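Local coordinates for protein DJ-1 homolog D (Arabidopsis thaliana, PDB 4OGG), which belongs to the DJ-1/PfpI family and carries two tandem copies of its alpha/beta fold within one chain, at residues Arg197-Cys202 against Leu294-Glu299. Residues are numbered along the deposited sequence; the frame is centred on the assembly and turned at random.
Sequences RILFLC and LNIVKE
Leu199, Leu201, Ile296 and Val297 meet in light van der Waals contact where a helix covers one face of the parallel part of the sheet, a worked example of packing in an alpha/beta sandwich of the DJ-1/PfpI family. Helix 291-302 belongs to the crossover from strand 275-278 to strand 307-309, yet it also reaches the next strand along, 197-201. The segment axes approach to 11.1 Å, with their N-to-C directions 143° apart, closer to antiparallel than to perpendicular; branched aliphatic side chains bridge that distance. Leu199 and Leu201, two residues apart, project from the same strand face and leave a shallow groove between them. Ile296 lies across it, one methyl touching each leucine: its branch methyl CG2 is 4.3 Å from Leu199 CD2, while CD1, carried out by an extended chain (chi2 172°), is 4.4 Å from Leu201 CD2. The fork of Leu201 divides its methyls: CD2 faces Ile296, CD1 faces Val297. All four side chains are buried. Helix 314-320 also packs on Val297, while on the other sheet face Phe200 meets Phe215 edge-to-face. The closest touch comes where Leu201 and Val297 pass at a slant: Val297 CG2, anti to its own carbonyl carbon, sits 4.1 Å from Leu201 CD1.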
loop_
_atom_site.group_PDB
_atom_site.type_symbol
_atom_site.label_atom_id
_atom_site.label_comp_id
_atom_site.label_asym_id
_atom_site.label_seq_id
_atom_site.Cartn_x
_atom_site.Cartn_y
_atom_site.Cartn_z
ATOM N N ARG C 197 -0.665 15.313 -35.817
ATOM C CA ARG C 197 -1.709 14.861 -34.905
ATOM C C ARG C 197 -1.391 13.413 -34.546
ATOM O O ARG C 197 -1.239 12.567 -35.429
ATOM C CB ARG C 197 -3.083 14.944 -35.572
ATOM C CG ARG C 197 -3.575 16.362 -35.798
ATOM C CD ARG C 197 -4.842 16.377 -36.638
ATOM N NE ARG C 197 -5.933 15.626 -36.023
ATOM C CZ ARG C 197 -6.549 15.983 -34.901
ATOM N NH1 ARG C 197 -6.185 17.087 -34.261
ATOM N NH2 ARG C 197 -7.539 15.242 -34.423
ATOM N N ILE C 198 -1.287 13.135 -33.250
ATOM C CA ILE C 198 -0.955 11.794 -32.783
ATOM C C ILE C 198 -2.051 11.210 -31.896
ATOM O O ILE C 198 -2.593 11.900 -31.032
ATOM C CB ILE C 198 0.367 11.812 -31.979
ATOM C CG1 ILE C 198 1.412 12.663 -32.710
ATOM C CG2 ILE C 198 0.878 10.394 -31.778
ATOM C CD1 ILE C 198 1.764 12.170 -34.092
ATOM N N LEU C 199 -2.373 9.937 -32.118
ATOM C CA LEU C 199 -3.393 9.245 -31.333
ATOM C C LEU C 199 -2.760 8.192 -30.427
ATOM O O LEU C 199 -1.940 7.393 -30.872
ATOM C CB LEU C 199 -4.410 8.557 -32.251
ATOM C CG LEU C 199 -5.468 7.708 -31.537
ATOM C CD1 LEU C 199 -6.360 8.604 -30.697
ATOM C CD2 LEU C 199 -6.295 6.944 -32.554
ATOM N N PHE C 200 -3.147 8.201 -29.155
ATOM C CA PHE C 200 -2.637 7.244 -28.177
ATOM C C PHE C 200 -3.731 6.261 -27.787
ATOM O O PHE C 200 -4.808 6.673 -27.365
ATOM C CB PHE C 200 -2.168 7.965 -26.910
ATOM C CG PHE C 200 -0.724 8.362 -26.929
ATOM C CD1 PHE C 200 -0.233 9.225 -27.903
ATOM C CD2 PHE C 200 0.148 7.881 -25.957
ATOM C CE1 PHE C 200 1.108 9.607 -27.906
ATOM C CE2 PHE C 200 1.487 8.255 -25.950
ATOM C CZ PHE C 200 1.970 9.120 -26.927
ATOM N N LEU C 201 -3.456 4.968 -27.935
ATOM C CA LEU C 201 -4.421 3.941 -27.557
ATOM C C LEU C 201 -4.153 3.597 -26.097
ATOM O O LEU C 201 -3.196 2.888 -25.783
ATOM C CB LEU C 201 -4.250 2.701 -28.434
ATOM C CG LEU C 201 -4.628 2.894 -29.904
ATOM C CD1 LEU C 201 -4.223 1.677 -30.716
ATOM C CD2 LEU C 201 -6.130 3.137 -30.000
ATOM N N CYS C 202 -4.999 4.113 -25.213
ATOM C CA CYS C 202 -4.847 3.903 -23.780
ATOM C C CYS C 202 -5.835 2.906 -23.192
ATOM O O CYS C 202 -6.765 2.455 -23.864
ATOM C CB CYS C 202 -4.990 5.241 -23.048
ATOM S SG CYS C 202 -3.839 6.524 -23.611
ATOM N N LEU C 294 -8.374 -3.027 -32.982
ATOM C CA LEU C 294 -7.614 -3.725 -34.008
ATOM C C LEU C 294 -7.808 -3.058 -35.368
ATOM O O LEU C 294 -6.874 -2.970 -36.164
ATOM C CB LEU C 294 -8.046 -5.192 -34.076
ATOM C CG LEU C 294 -7.879 -6.000 -32.784
ATOM C CD1 LEU C 294 -8.332 -7.430 -33.014
ATOM C CD2 LEU C 294 -6.427 -5.968 -32.341
ATOM N N ASN C 295 -9.024 -2.586 -35.622
ATOM C CA ASN C 295 -9.347 -1.924 -36.884
ATOM C C ASN C 295 -8.513 -0.659 -37.067
ATOM O O ASN C 295 -8.038 -0.371 -38.166
ATOM C CB ASN C 295 -10.838 -1.570 -36.928
ATOM C CG ASN C 295 -11.725 -2.784 -37.142
ATOM O OD1 ASN C 295 -12.943 -2.713 -36.969
ATOM N ND2 ASN C 295 -11.121 -3.901 -37.531
ATOM N N ILE C 296 -8.335 0.091 -35.984
ATOM C CA ILE C 296 -7.552 1.324 -36.021
ATOM C C ILE C 296 -6.097 1.013 -36.353
ATOM O O ILE C 296 -5.464 1.718 -37.137
ATOM C CB ILE C 296 -7.623 2.061 -34.667
ATOM C CG1 ILE C 296 -9.062 2.508 -34.400
ATOM C CG2 ILE C 296 -6.681 3.259 -34.671
ATOM C CD1 ILE C 296 -9.288 3.066 -33.015
ATOM N N VAL C 297 -5.571 -0.051 -35.758
ATOM C CA VAL C 297 -4.194 -0.453 -36.004
ATOM C C VAL C 297 -3.992 -0.879 -37.458
ATOM O O VAL C 297 -3.004 -0.507 -38.093
ATOM C CB VAL C 297 -3.786 -1.620 -35.084
ATOM C CG1 VAL C 297 -2.396 -2.114 -35.453
ATOM C CG2 VAL C 297 -3.816 -1.164 -33.632
ATOM N N LYS C 298 -4.927 -1.668 -37.977
ATOM C CA LYS C 298 -4.849 -2.141 -39.354
ATOM C C LYS C 298 -4.875 -0.963 -40.321
ATOM O O LYS C 298 -4.172 -0.961 -41.333
ATOM C CB LYS C 298 -6.015 -3.086 -39.655
ATOM C CG LYS C 298 -6.017 -4.355 -38.815
ATOM C CD LYS C 298 -7.251 -5.201 -39.095
ATOM C CE LYS C 298 -7.273 -6.450 -38.234
ATOM N NZ LYS C 298 -8.495 -7.263 -38.485
ATOM N N GLU C 299 -5.685 0.038 -39.999
ATOM C CA GLU C 299 -5.806 1.224 -40.834
ATOM C C GLU C 299 -4.478 1.971 -40.933
ATOM O O GLU C 299 -4.013 2.275 -42.032
ATOM C CB GLU C 299 -6.885 2.150 -40.273
ATOM C CG GLU C 299 -7.224 3.318 -41.176
ATOM C CD GLU C 299 -8.447 4.075 -40.705
ATOM O OE1 GLU C 299 -9.507 3.437 -40.524
ATOM O OE2 GLU C 299 -8.350 5.307 -40.519
#